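Local coordinates for protein lipolytic enzyme, G-D-S-L family (Bacteroides thetaiotaomicron, PDB 7BR2) that metabolises the drug diltiazem as a gut microbial serine esterase of the SGNH (GDSL) hydrolase family, at residues Leu274-Arg279 and Ser286-Ile291; Gly33-Phe38 and Asp211-Met216; Gly225-Asp230 and Met297-Thr302; Ile39-Met44 and Thr351-Asn356; Glu142-Lys147 and Ser197-Gly202. All coordinates share one frame; numbering follows the deposited sequence.

Contact 1. Residues Leu274-Arg279 and Ser286-Ile291; sequences LDTIAR and SQAEVI
Asp275 and Ala288 join the two loops through their backbones: Asp275 O accepts from Ala288 N at 2.9 Å, Ala288 being the first residue of the short 3-10 segment 288-289. The amide of Asp275 is taken by a side chain. With CG anti to the backbone N (chi1 -176°) and the chain extended beyond it, Gln287 reaches back so that its OE1 receives Asp275 N at 2.9 Å; the N-H points almost straight at the oxygen but comes from above the carbonyl plane. Leu274 lies across the Gln287 chain, its CB against Ala288 and its CD1 3.7 Å from Ile291 CG2. Ser286 CB sits among the carbonyl oxygens of Asp275 and Thr276, and a water links Gln287 N to Ile277 O. The Asp275 carboxylate turns the other way: OD2 forms a salt bridge with Arg279 NE, and OD1 accepts from Ile277 N. That last bond makes an Asx turn, followed by an inverse gamma turn centred on Ala278, within the long connection between strand 260-267 and helix 296-300.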
# COMPACT_ATOMS: atom_id res chain seq x y z
N LEU A 274 -8.00 -8.25 4.29
CA LEU A 274 -7.80 -8.28 2.85
C LEU A 274 -9.14 -8.09 2.16
O LEU A 274 -10.10 -8.83 2.42
CB LEU A 274 -7.15 -9.59 2.41
CG LEU A 274 -5.72 -9.75 2.93
CD1 LEU A 274 -5.21 -11.18 2.79
CD2 LEU A 274 -4.77 -8.77 2.26
N ASP A 275 -9.22 -7.09 1.30
CA ASP A 275 -10.41 -6.87 0.50
C ASP A 275 -10.47 -7.91 -0.61
O ASP A 275 -9.49 -8.10 -1.35
CB ASP A 275 -10.38 -5.46 -0.08
CG ASP A 275 -11.74 -4.94 -0.46
OD1 ASP A 275 -12.69 -5.75 -0.53
OD2 ASP A 275 -11.85 -3.72 -0.70
N THR A 276 -11.60 -8.60 -0.73
CA THR A 276 -11.76 -9.64 -1.75
C THR A 276 -12.46 -9.12 -2.99
O THR A 276 -12.62 -9.88 -3.95
CB THR A 276 -12.56 -10.82 -1.20
OG1 THR A 276 -13.88 -10.39 -0.86
CG2 THR A 276 -11.89 -11.40 0.01
N ILE A 277 -12.83 -7.84 -3.01
CA ILE A 277 -13.53 -7.23 -4.14
C ILE A 277 -12.50 -6.60 -5.07
O ILE A 277 -11.59 -5.90 -4.62
CB ILE A 277 -14.55 -6.18 -3.66
CG1 ILE A 277 -15.60 -6.80 -2.74
CG2 ILE A 277 -15.21 -5.49 -4.84
CD1 ILE A 277 -16.43 -7.87 -3.40
N ALA A 278 -12.67 -6.83 -6.37
CA ALA A 278 -11.87 -6.18 -7.41
C ALA A 278 -12.39 -4.76 -7.63
O ALA A 278 -13.20 -4.50 -8.52
CB ALA A 278 -11.90 -6.99 -8.70
N ARG A 279 -11.89 -3.82 -6.83
CA ARG A 279 -12.37 -2.44 -6.83
C ARG A 279 -11.73 -1.61 -7.94
O ARG A 279 -10.50 -1.64 -8.12
CB ARG A 279 -12.09 -1.78 -5.49
CG ARG A 279 -13.01 -2.28 -4.45
CD ARG A 279 -12.82 -1.66 -3.11
NE ARG A 279 -13.51 -2.50 -2.14
CZ ARG A 279 -14.82 -2.56 -2.01
NH1 ARG A 279 -15.60 -1.79 -2.77
NH2 ARG A 279 -15.36 -3.37 -1.11
N SER A 286 -8.30 -8.74 -6.65
CA SER A 286 -8.51 -8.04 -5.40
C SER A 286 -7.20 -7.94 -4.63
O SER A 286 -6.20 -8.57 -4.98
CB SER A 286 -9.57 -8.75 -4.57
OG SER A 286 -9.11 -10.02 -4.14
N GLN A 287 -7.21 -7.09 -3.59
CA GLN A 287 -6.13 -7.08 -2.62
C GLN A 287 -5.84 -8.51 -2.12
O GLN A 287 -4.67 -8.89 -1.93
CB GLN A 287 -6.51 -6.12 -1.47
CG GLN A 287 -5.47 -5.89 -0.38
CD GLN A 287 -6.05 -5.15 0.83
OE1 GLN A 287 -7.25 -4.96 0.93
NE2 GLN A 287 -5.18 -4.76 1.77
N ALA A 288 -6.90 -9.31 -1.91
CA ALA A 288 -6.75 -10.66 -1.35
C ALA A 288 -5.92 -11.57 -2.23
O ALA A 288 -5.24 -12.48 -1.73
CB ALA A 288 -8.15 -11.26 -1.11
N GLU A 289 -5.92 -11.30 -3.54
CA GLU A 289 -5.13 -12.09 -4.46
C GLU A 289 -3.67 -12.10 -4.09
O GLU A 289 -2.98 -13.07 -4.44
CB GLU A 289 -5.29 -11.47 -5.86
CG GLU A 289 -4.61 -12.19 -6.99
CD GLU A 289 -5.39 -13.39 -7.42
OE1 GLU A 289 -6.63 -13.37 -7.29
OE2 GLU A 289 -4.73 -14.35 -7.87
N VAL A 290 -3.24 -11.16 -3.24
CA VAL A 290 -1.84 -11.13 -2.83
C VAL A 290 -1.41 -12.46 -2.25
O VAL A 290 -0.25 -12.86 -2.38
CB VAL A 290 -1.57 -10.00 -1.80
CG1 VAL A 290 -2.14 -10.36 -0.42
CG2 VAL A 290 -0.08 -9.73 -1.66
N ILE A 291 -2.35 -13.19 -1.63
CA ILE A 291 -1.93 -14.42 -0.95
C ILE A 291 -1.41 -15.46 -1.93
O ILE A 291 -0.60 -16.29 -1.54
CB ILE A 291 -3.05 -14.99 -0.07
CG1 ILE A 291 -4.20 -15.56 -0.88
CG2 ILE A 291 -3.53 -13.95 0.92
CD1 ILE A 291 -5.34 -16.05 0.02
O HOH W 1 -9.20 -5.30 -3.35

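Contact 2. Residues Gly33-Phe38 and Asp211-Met216; sequences GRYHSF and DGHMVM
His213 pushes its side chain from helix 210-223 into the start of helix 35-46. Its CB lies 3.9 Å from Phe38 CE2 and close to Tyr35 N. CG lies against the backbone of Arg34 and Tyr35, and Arg34 N stands over one face of the ring. ND1 is 3.2 Å from Tyr35 N and meets the rim of the tyrosine ring at CD2, near that ring's plane. CE1 and NE2, at the far end, lie under Gly33; Gly33 CA stands 3.6 Å from the centroid of the His213 ring in a CH-pi contact over the face. The imidazole and the Tyr35 ring have parallel planes but meet rim to rim, without stacking. Tyr35 CG stands between its backbone N and carbonyl carbon (chi1 70°), a rotation that brings the ring alongside the histidine; its OH is bonded to Thr30. Two methionines extend the packing as Met-aromatic contacts: Met216 approaches the Tyr35 ring obliquely, its CE 3.7 Å from CD2, and Met214 SD lies 4.4 Å from the centroid of the Phe38 ring, also oblique. The contact is buried. Helix 181-194 packs on Met216, strand 53-58 touches His36 on the other flank of helix 35-46, and Gln287 from the loop before helix 296-300 covers Phe38 and Met214.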
# COMPACT_ATOMS: atom_id res chain seq x y z
N GLY A 33 -3.55 4.46 -7.29
CA GLY A 33 -3.35 3.17 -6.67
C GLY A 33 -3.50 3.18 -5.15
O GLY A 33 -3.64 4.21 -4.50
N ARG A 34 -3.40 1.97 -4.57
CA ARG A 34 -3.71 1.78 -3.16
C ARG A 34 -2.55 1.27 -2.32
O ARG A 34 -2.73 1.04 -1.12
CB ARG A 34 -4.90 0.82 -3.01
CG ARG A 34 -6.28 1.44 -3.30
CD ARG A 34 -7.33 0.36 -3.18
NE ARG A 34 -8.70 0.82 -3.42
CZ ARG A 34 -9.25 1.04 -4.62
NH1 ARG A 34 -8.54 0.88 -5.73
NH2 ARG A 34 -10.51 1.43 -4.71
N TYR A 35 -1.35 1.11 -2.88
CA TYR A 35 -0.27 0.53 -2.10
C TYR A 35 -0.04 1.34 -0.83
O TYR A 35 0.19 0.76 0.24
CB TYR A 35 1.01 0.43 -2.93
CG TYR A 35 1.70 1.73 -3.27
CD1 TYR A 35 2.54 2.38 -2.35
CD2 TYR A 35 1.55 2.30 -4.53
CE1 TYR A 35 3.19 3.59 -2.68
CE2 TYR A 35 2.20 3.50 -4.87
CZ TYR A 35 3.02 4.13 -3.94
OH TYR A 35 3.64 5.31 -4.28
N HIS A 36 -0.13 2.67 -0.92
CA HIS A 36 0.08 3.51 0.26
C HIS A 36 -1.06 3.33 1.24
O HIS A 36 -0.84 3.32 2.47
CB HIS A 36 0.24 4.97 -0.15
CG HIS A 36 -0.68 5.41 -1.26
ND1 HIS A 36 -2.01 5.73 -1.06
CD2 HIS A 36 -0.45 5.60 -2.58
CE1 HIS A 36 -2.56 6.07 -2.21
NE2 HIS A 36 -1.63 6.02 -3.15
N SER A 37 -2.29 3.17 0.73
CA SER A 37 -3.42 2.89 1.61
C SER A 37 -3.27 1.52 2.28
O SER A 37 -3.61 1.35 3.46
CB SER A 37 -4.72 2.97 0.81
OG SER A 37 -5.86 2.87 1.65
N PHE A 38 -2.75 0.53 1.55
CA PHE A 38 -2.54 -0.80 2.13
C PHE A 38 -1.44 -0.76 3.19
O PHE A 38 -1.54 -1.43 4.23
CB PHE A 38 -2.19 -1.78 1.00
CG PHE A 38 -3.31 -2.00 0.00
CD1 PHE A 38 -4.63 -1.73 0.34
CD2 PHE A 38 -3.04 -2.50 -1.27
CE1 PHE A 38 -5.66 -1.95 -0.56
CE2 PHE A 38 -4.07 -2.71 -2.19
CZ PHE A 38 -5.38 -2.44 -1.83
N ASP A 211 -4.13 -6.34 -6.55
CA ASP A 211 -3.15 -7.34 -6.15
C ASP A 211 -1.74 -6.81 -6.29
O ASP A 211 -0.90 -7.01 -5.40
CB ASP A 211 -3.33 -8.62 -6.98
CG ASP A 211 -3.22 -8.37 -8.49
OD1 ASP A 211 -3.79 -7.38 -8.99
OD2 ASP A 211 -2.50 -9.14 -9.16
N GLY A 212 -1.45 -6.12 -7.40
CA GLY A 212 -0.13 -5.54 -7.56
C GLY A 212 0.19 -4.52 -6.48
O GLY A 212 1.31 -4.50 -5.95
N HIS A 213 -0.79 -3.68 -6.14
CA HIS A 213 -0.57 -2.69 -5.09
C HIS A 213 -0.41 -3.35 -3.73
O HIS A 213 0.36 -2.87 -2.90
CB HIS A 213 -1.72 -1.68 -5.09
CG HIS A 213 -1.57 -0.63 -6.15
ND1 HIS A 213 -0.75 0.47 -5.99
CD2 HIS A 213 -2.04 -0.56 -7.41
CE1 HIS A 213 -0.75 1.19 -7.10
NE2 HIS A 213 -1.53 0.59 -7.98
N MET A 214 -1.08 -4.48 -3.51
CA MET A 214 -0.88 -5.18 -2.25
C MET A 214 0.50 -5.83 -2.21
O MET A 214 1.14 -5.86 -1.16
CB MET A 214 -1.99 -6.21 -2.02
CG MET A 214 -2.03 -6.77 -0.61
SD MET A 214 -1.96 -5.51 0.69
CE MET A 214 -0.65 -6.16 1.72
N VAL A 215 0.99 -6.32 -3.35
CA VAL A 215 2.36 -6.82 -3.41
C VAL A 215 3.34 -5.69 -3.15
O VAL A 215 4.35 -5.87 -2.45
CB VAL A 215 2.63 -7.52 -4.75
CG1 VAL A 215 4.11 -7.71 -4.97
CG2 VAL A 215 1.92 -8.87 -4.79
N MET A 216 3.07 -4.52 -3.70
CA MET A 216 3.94 -3.37 -3.46
C MET A 216 3.95 -3.01 -1.98
O MET A 216 5.01 -2.70 -1.41
CB MET A 216 3.48 -2.18 -4.30
CG MET A 216 3.77 -2.34 -5.77
SD MET A 216 2.93 -1.12 -6.81
CE MET A 216 3.97 0.32 -6.55

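Contact 3. Residues Gly225-Asp230 and Met297-Thr302; sequences GFAGKD and MEEMNT
Asp230 and Thr302 lie side by side with their side chains pointing the same way, and it is the carbon side of the threonine that faces the acid: Asp230 OD1 is 3.4 Å from Thr302 CB and nearly as close to CG2. The threonine hydroxyl is turned back into its own segment. With OG1 anti to the carbonyl carbon (chi1 -67°), it donates to Met297 O at 2.7 Å, while Asn301 N reaches the same oxygen from the opposite face of its plane. At the other end of the contact, Met300 runs out as an extended chain whose CE rests against Ala227, 4.0 Å from its CB. Glu299, also extended, passes on another side of that alanine, with OE1 3.5 Å from Ala227 CB and bonded to Tyr218. Between these groups the type II turn from Phe226 to Lys229 offers Gly228 N to Glu299 O, a hydrogen bond of 2.8 Å. A water lies within hydrogen-bonding distance of both Asp230 OD1 and Glu298 O. The polar links across the contact are therefore few, one direct backbone bond and a water lying between the segments, and apolar carbons fill in around them. The carbonyls of Glu299 and Met297 are thus met by a neighbouring turn and by their own following residues respectively, and Thr302 pairs through its backbone with Val231.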
# COMPACT_ATOMS: atom_id res chain seq x y z
N GLY A 225 11.25 -4.14 7.60
CA GLY A 225 11.62 -5.11 8.61
C GLY A 225 10.48 -5.84 9.28
O GLY A 225 10.65 -6.32 10.41
N PHE A 226 9.31 -5.92 8.64
CA PHE A 226 8.15 -6.59 9.21
C PHE A 226 7.95 -8.01 8.71
O PHE A 226 7.06 -8.71 9.21
CB PHE A 226 6.87 -5.78 8.92
CG PHE A 226 6.91 -4.38 9.47
CD1 PHE A 226 7.32 -4.14 10.78
CD2 PHE A 226 6.56 -3.30 8.67
CE1 PHE A 226 7.36 -2.85 11.28
CE2 PHE A 226 6.60 -2.01 9.16
CZ PHE A 226 7.00 -1.78 10.46
N ALA A 227 8.72 -8.45 7.71
CA ALA A 227 8.56 -9.80 7.18
C ALA A 227 9.06 -10.82 8.19
O ALA A 227 10.19 -10.73 8.68
CB ALA A 227 9.30 -9.95 5.86
N GLY A 228 8.22 -11.79 8.52
CA GLY A 228 8.55 -12.80 9.49
C GLY A 228 8.02 -12.53 10.88
O GLY A 228 8.19 -13.38 11.77
N LYS A 229 7.43 -11.37 11.12
CA LYS A 229 6.87 -11.05 12.42
C LYS A 229 5.39 -11.37 12.47
O LYS A 229 4.62 -11.01 11.58
CB LYS A 229 7.16 -9.59 12.76
CG LYS A 229 8.65 -9.34 12.94
CD LYS A 229 8.95 -7.93 13.38
CE LYS A 229 10.46 -7.67 13.44
NZ LYS A 229 10.78 -6.21 13.62
N ASP A 230 4.99 -12.04 13.54
CA ASP A 230 3.67 -12.63 13.66
C ASP A 230 2.70 -11.63 14.25
O ASP A 230 3.07 -10.80 15.09
CB ASP A 230 3.73 -13.85 14.59
CG ASP A 230 4.20 -15.10 13.89
OD1 ASP A 230 4.19 -15.14 12.65
OD2 ASP A 230 4.60 -16.05 14.60
N MET A 297 0.60 -14.28 3.78
CA MET A 297 0.02 -14.87 4.98
C MET A 297 1.10 -15.38 5.92
O MET A 297 1.04 -15.15 7.14
CB MET A 297 -0.93 -15.99 4.59
CG MET A 297 -2.12 -15.48 3.81
SD MET A 297 -2.98 -14.16 4.69
CE MET A 297 -3.85 -15.12 5.93
N GLU A 298 2.10 -16.07 5.38
CA GLU A 298 3.14 -16.66 6.22
C GLU A 298 4.07 -15.60 6.82
O GLU A 298 4.48 -15.71 7.98
CB GLU A 298 3.95 -17.68 5.40
CG GLU A 298 3.13 -18.81 4.82
CD GLU A 298 2.58 -18.49 3.44
OE1 GLU A 298 2.19 -17.32 3.21
OE2 GLU A 298 2.53 -19.41 2.59
N GLU A 299 4.42 -14.56 6.04
CA GLU A 299 5.41 -13.62 6.53
C GLU A 299 4.81 -12.46 7.33
O GLU A 299 5.49 -11.93 8.22
CB GLU A 299 6.24 -13.06 5.37
CG GLU A 299 7.12 -14.12 4.73
CD GLU A 299 8.01 -13.59 3.62
OE1 GLU A 299 8.21 -12.36 3.53
OE2 GLU A 299 8.51 -14.42 2.83
N MET A 300 3.57 -12.08 7.04
CA MET A 300 3.01 -10.86 7.62
C MET A 300 1.58 -10.98 8.14
O MET A 300 1.09 -10.01 8.72
CB MET A 300 3.05 -9.71 6.62
CG MET A 300 4.43 -9.21 6.33
SD MET A 300 4.43 -7.79 5.22
CE MET A 300 6.19 -7.67 4.91
N ASN A 301 0.89 -12.09 7.93
CA ASN A 301 -0.47 -12.22 8.42
C ASN A 301 -0.67 -13.56 9.10
O ASN A 301 -1.59 -14.31 8.77
CB ASN A 301 -1.49 -12.01 7.31
CG ASN A 301 -2.78 -11.43 7.84
OD1 ASN A 301 -2.85 -10.99 8.98
ND2 ASN A 301 -3.83 -11.48 7.03
N THR A 302 0.18 -13.87 10.08
CA THR A 302 0.08 -15.11 10.86
C THR A 302 -0.32 -14.79 12.30
O THR A 302 0.48 -14.26 13.08
CB THR A 302 1.40 -15.87 10.81
OG1 THR A 302 1.63 -16.33 9.47
CG2 THR A 302 1.36 -17.07 11.74
O HOH W 2 5.03 -14.24 10.23

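Contact 4. Residues Ile39-Met44 and Thr351-Asn356; sequences IWLYYM and TIMHLN
Leu41 packs its two methyls against helix 344-377: CD1 lies 3.9 Å from Met353 CA and close to Ile352 CG2, while CD2 meets Met353 CG at 4.0 Å. Its CG is anti to the backbone N (chi1 -178°), which swings the fork across toward the opposing helix. One turn on, Met44 stretches its chain to Asn356, and CE comes 3.3 Å from Asn356 OD1. The same methyl sits over the centre of the Trp40 ring, so it touches the indole face and, from another side, the amide oxygen. Asn356 is the polar member of an otherwise apolar set, and neither end of its amide bonds within the contact: OD1 accepts from Arg359 NE, and ND2 donates to Ser37 O, on the first helix but one turn earlier. The segment axes are 10.5 Å apart and run at 142°, roughly antiparallel. Helix 417-437 packs on Trp40 and Met44, strand 53-58 touches the indole, and helix 210-223 lies against Ile39 and Tyr42.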
# COMPACT_ATOMS: atom_id res chain seq x y z
N ILE A 39 -0.40 0.05 2.97
CA ILE A 39 0.66 0.22 3.96
C ILE A 39 0.11 0.87 5.23
O ILE A 39 0.39 0.43 6.37
CB ILE A 39 1.82 1.04 3.38
CG1 ILE A 39 2.54 0.26 2.27
CG2 ILE A 39 2.80 1.41 4.47
CD1 ILE A 39 3.53 1.14 1.44
N TRP A 40 -0.67 1.95 5.07
CA TRP A 40 -1.30 2.57 6.24
C TRP A 40 -2.20 1.57 6.95
O TRP A 40 -2.22 1.51 8.18
CB TRP A 40 -2.08 3.82 5.82
CG TRP A 40 -2.35 4.79 6.96
CD1 TRP A 40 -2.03 4.63 8.28
CD2 TRP A 40 -3.00 6.07 6.86
NE1 TRP A 40 -2.45 5.72 9.00
CE2 TRP A 40 -3.04 6.62 8.15
CE3 TRP A 40 -3.55 6.80 5.79
CZ2 TRP A 40 -3.61 7.88 8.42
CZ3 TRP A 40 -4.12 8.04 6.05
CH2 TRP A 40 -4.15 8.57 7.35
N LEU A 41 -2.94 0.75 6.19
CA LEU A 41 -3.79 -0.28 6.80
C LEU A 41 -2.97 -1.22 7.68
O LEU A 41 -3.41 -1.63 8.77
CB LEU A 41 -4.51 -1.06 5.69
CG LEU A 41 -5.48 -2.16 6.13
CD1 LEU A 41 -6.54 -1.57 7.02
CD2 LEU A 41 -6.12 -2.83 4.89
N TYR A 42 -1.78 -1.60 7.21
CA TYR A 42 -0.90 -2.40 8.06
C TYR A 42 -0.60 -1.67 9.36
O TYR A 42 -0.72 -2.25 10.45
CB TYR A 42 0.39 -2.73 7.33
CG TYR A 42 1.32 -3.59 8.15
CD1 TYR A 42 1.21 -4.97 8.13
CD2 TYR A 42 2.30 -3.02 8.95
CE1 TYR A 42 2.05 -5.77 8.89
CE2 TYR A 42 3.16 -3.80 9.71
CZ TYR A 42 3.03 -5.18 9.67
OH TYR A 42 3.86 -5.97 10.41
N TYR A 43 -0.19 -0.41 9.28
CA TYR A 43 0.15 0.29 10.53
C TYR A 43 -1.07 0.49 11.42
O TYR A 43 -0.95 0.47 12.65
CB TYR A 43 0.78 1.65 10.23
CG TYR A 43 2.25 1.59 9.89
CD1 TYR A 43 2.68 1.25 8.62
CD2 TYR A 43 3.21 1.84 10.86
CE1 TYR A 43 4.03 1.18 8.32
CE2 TYR A 43 4.55 1.78 10.58
CZ TYR A 43 4.96 1.45 9.31
OH TYR A 43 6.31 1.40 9.03
N MET A 44 -2.27 0.59 10.83
CA MET A 44 -3.47 0.82 11.63
C MET A 44 -3.87 -0.42 12.39
O MET A 44 -4.41 -0.32 13.50
CB MET A 44 -4.66 1.24 10.75
CG MET A 44 -4.53 2.54 9.94
SD MET A 44 -5.75 2.57 8.60
CE MET A 44 -5.77 4.33 8.18
N THR A 351 -13.83 -3.90 9.40
CA THR A 351 -14.42 -2.59 9.65
C THR A 351 -13.41 -1.48 9.39
O THR A 351 -13.69 -0.50 8.68
CB THR A 351 -14.91 -2.52 11.10
OG1 THR A 351 -15.75 -3.65 11.39
CG2 THR A 351 -15.67 -1.22 11.31
N ILE A 352 -12.21 -1.63 9.96
CA ILE A 352 -11.14 -0.65 9.74
C ILE A 352 -10.77 -0.55 8.26
O ILE A 352 -10.52 0.54 7.74
CB ILE A 352 -9.92 -1.01 10.60
CG1 ILE A 352 -10.26 -0.75 12.07
CG2 ILE A 352 -8.70 -0.19 10.18
CD1 ILE A 352 -9.52 -1.64 13.01
N MET A 353 -10.72 -1.70 7.57
CA MET A 353 -10.35 -1.72 6.16
C MET A 353 -11.34 -0.91 5.32
O MET A 353 -10.93 -0.17 4.41
CB MET A 353 -10.29 -3.17 5.66
CG MET A 353 -10.05 -3.34 4.17
SD MET A 353 -10.42 -5.03 3.58
CE MET A 353 -12.20 -5.00 3.37
N HIS A 354 -12.63 -1.07 5.59
CA HIS A 354 -13.65 -0.34 4.85
C HIS A 354 -13.57 1.16 5.13
O HIS A 354 -13.68 1.98 4.21
CB HIS A 354 -15.04 -0.87 5.19
CG HIS A 354 -15.31 -2.25 4.68
ND1 HIS A 354 -15.05 -2.63 3.38
CD2 HIS A 354 -15.85 -3.34 5.29
CE1 HIS A 354 -15.41 -3.89 3.21
NE2 HIS A 354 -15.89 -4.34 4.35
N LEU A 355 -13.42 1.53 6.41
CA LEU A 355 -13.21 2.94 6.75
C LEU A 355 -12.03 3.52 5.99
O LEU A 355 -12.11 4.64 5.44
CB LEU A 355 -13.00 3.08 8.26
CG LEU A 355 -14.25 2.80 9.11
CD1 LEU A 355 -13.89 2.62 10.58
CD2 LEU A 355 -15.27 3.92 8.95
N ASN A 356 -10.93 2.76 5.91
CA ASN A 356 -9.72 3.23 5.25
C ASN A 356 -9.95 3.40 3.75
O ASN A 356 -9.39 4.32 3.14
CB ASN A 356 -8.58 2.26 5.51
CG ASN A 356 -7.28 2.72 4.90
OD1 ASN A 356 -6.83 3.85 5.14
ND2 ASN A 356 -6.66 1.86 4.08

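Contact 5. Residues Glu142-Lys147 and Ser197-Gly202; sequences ETAQIK and SFTLCG
Gln145 and Ser197 bring the two irregular segments together, their CA atoms 4.5 Å apart, and the backbones touch without a hydrogen bond between them. Gln145 O lies 3.3 Å from Ser197 CA in a CA-H...O contact, and Ser197 CB stands at a similar distance from the same oxygen. Gln145 does pair through its backbone with Pro196, one residue before the second segment. Methyl groups on both sides of this point pack against carbonyl oxygens and Thr199. Ala144 directs its methyl at the other segment, where CB is 3.6 Å from Phe198 O and 4.0 Å from Thr199 CB. Ile146 bends round with chi2 at 55°, placing CD1 4.0 Å from Ser197 O and near Thr199 CG2. Thr199 OG1 is anti to the backbone N (chi1 176°) and accepts from Cys201 N at 2.8 Å, closing an ST turn; it also bonds to Asp141 OD2, just before the first segment. Asp141 OD1 in turn receives the amides of Thr143 and Ala144, so one carboxylate bonds to residues of both segments. Ser197 OG is bonded to Asp195. At this surface contact the two segments meet by carbon-to-oxygen and methyl packing, while Asp141 and Pro196, just outside the segments, supply hydrogen bonds between the loops.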
# COMPACT_ATOMS: atom_id res chain seq x y z
N GLU A 142 7.34 -6.44 -19.51
CA GLU A 142 7.64 -6.73 -20.91
C GLU A 142 7.39 -8.18 -21.31
O GLU A 142 7.25 -8.46 -22.50
CB GLU A 142 9.11 -6.40 -21.17
CG GLU A 142 9.49 -4.95 -21.02
CD GLU A 142 10.99 -4.72 -21.13
OE1 GLU A 142 11.74 -5.71 -21.29
OE2 GLU A 142 11.42 -3.55 -21.19
N THR A 143 7.27 -9.09 -20.34
CA THR A 143 7.25 -10.52 -20.63
C THR A 143 5.86 -11.15 -20.58
O THR A 143 5.67 -12.23 -21.15
CB THR A 143 8.20 -11.24 -19.66
OG1 THR A 143 7.74 -11.11 -18.31
CG2 THR A 143 9.59 -10.64 -19.75
N ALA A 144 4.89 -10.50 -19.94
CA ALA A 144 3.55 -11.05 -19.84
C ALA A 144 2.91 -11.14 -21.22
O ALA A 144 3.19 -10.33 -22.11
CB ALA A 144 2.71 -10.18 -18.92
N GLN A 145 2.10 -12.19 -21.44
CA GLN A 145 1.37 -12.32 -22.70
C GLN A 145 -0.07 -11.83 -22.54
O GLN A 145 -0.97 -12.58 -22.15
CB GLN A 145 1.44 -13.74 -23.23
CG GLN A 145 2.89 -14.06 -23.57
CD GLN A 145 3.03 -15.23 -24.51
OE1 GLN A 145 2.04 -15.88 -24.88
NE2 GLN A 145 4.28 -15.56 -24.85
N ILE A 146 -0.27 -10.55 -22.85
CA ILE A 146 -1.58 -9.90 -22.79
C ILE A 146 -2.14 -9.75 -24.19
O ILE A 146 -1.42 -9.36 -25.13
CB ILE A 146 -1.53 -8.53 -22.08
CG1 ILE A 146 -1.34 -8.63 -20.56
CG2 ILE A 146 -2.85 -7.80 -22.26
CD1 ILE A 146 -0.19 -9.37 -20.09
N LYS A 147 -3.41 -10.10 -24.35
CA LYS A 147 -4.07 -10.05 -25.64
C LYS A 147 -4.25 -8.62 -26.13
O LYS A 147 -4.78 -7.77 -25.40
CB LYS A 147 -5.45 -10.70 -25.53
CG LYS A 147 -6.24 -10.71 -26.84
CD LYS A 147 -7.67 -11.21 -26.60
CE LYS A 147 -8.48 -11.22 -27.89
NZ LYS A 147 -8.62 -9.81 -28.33
N SER A 197 -0.11 -15.20 -19.26
CA SER A 197 -0.86 -13.95 -19.19
C SER A 197 -0.89 -13.33 -17.79
O SER A 197 -1.47 -12.25 -17.63
CB SER A 197 -2.30 -14.20 -19.64
OG SER A 197 -3.04 -14.80 -18.60
N PHE A 198 -0.31 -13.98 -16.78
CA PHE A 198 -0.30 -13.41 -15.44
C PHE A 198 0.59 -12.17 -15.39
O PHE A 198 1.64 -12.11 -16.03
CB PHE A 198 0.18 -14.43 -14.41
CG PHE A 198 -0.89 -15.40 -13.96
CD1 PHE A 198 -2.17 -15.36 -14.50
CD2 PHE A 198 -0.61 -16.36 -12.98
CE1 PHE A 198 -3.15 -16.25 -14.08
CE2 PHE A 198 -1.59 -17.26 -12.56
CZ PHE A 198 -2.86 -17.20 -13.11
N THR A 199 0.16 -11.18 -14.59
CA THR A 199 1.00 -10.01 -14.39
C THR A 199 0.60 -9.32 -13.10
O THR A 199 -0.57 -9.31 -12.71
CB THR A 199 0.89 -9.04 -15.57
OG1 THR A 199 1.65 -7.85 -15.31
CG2 THR A 199 -0.55 -8.67 -15.83
N LEU A 200 1.60 -8.76 -12.42
CA LEU A 200 1.35 -7.84 -11.32
C LEU A 200 1.00 -6.44 -11.79
O LEU A 200 0.60 -5.61 -10.97
CB LEU A 200 2.57 -7.75 -10.40
CG LEU A 200 2.91 -8.92 -9.50
CD1 LEU A 200 4.13 -8.56 -8.65
CD2 LEU A 200 1.73 -9.35 -8.64
N CYS A 201 1.20 -6.15 -13.08
CA CYS A 201 1.12 -4.79 -13.60
C CYS A 201 -0.14 -4.53 -14.43
O CYS A 201 -0.11 -3.76 -15.40
CB CYS A 201 2.38 -4.47 -14.39
SG CYS A 201 3.91 -4.84 -13.44
N GLY A 202 -1.26 -5.14 -14.06
CA GLY A 202 -2.54 -4.71 -14.60
C GLY A 202 -2.75 -5.08 -16.06
O GLY A 202 -1.95 -5.78 -16.68

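How the contacts relate
Helix 35-46 is common to contacts 2 and 4, whose centres are 12 Å apart; contact 2 lies at its first turn and contact 4 farther along. Contact 1 adjoins both: Gln287 NE2 lies 3.4 Å from Phe38 CD1, and Met353 SD is 3.3 Å from Asp275 N. Contact 3 meets contact 4 where Phe226 reaches Tyr42 and Tyr43, and contact 1 where Ile291 touches Met297. Contact 5, toward the surface, touches contact 2 through Leu200 and Val215 and stays about 14 Å from contact 4 at the nearest atoms. His213 of contact 2 and Ile146 of contact 5 lie near, without touching, the residues of the probable Ser-His-Asp triad.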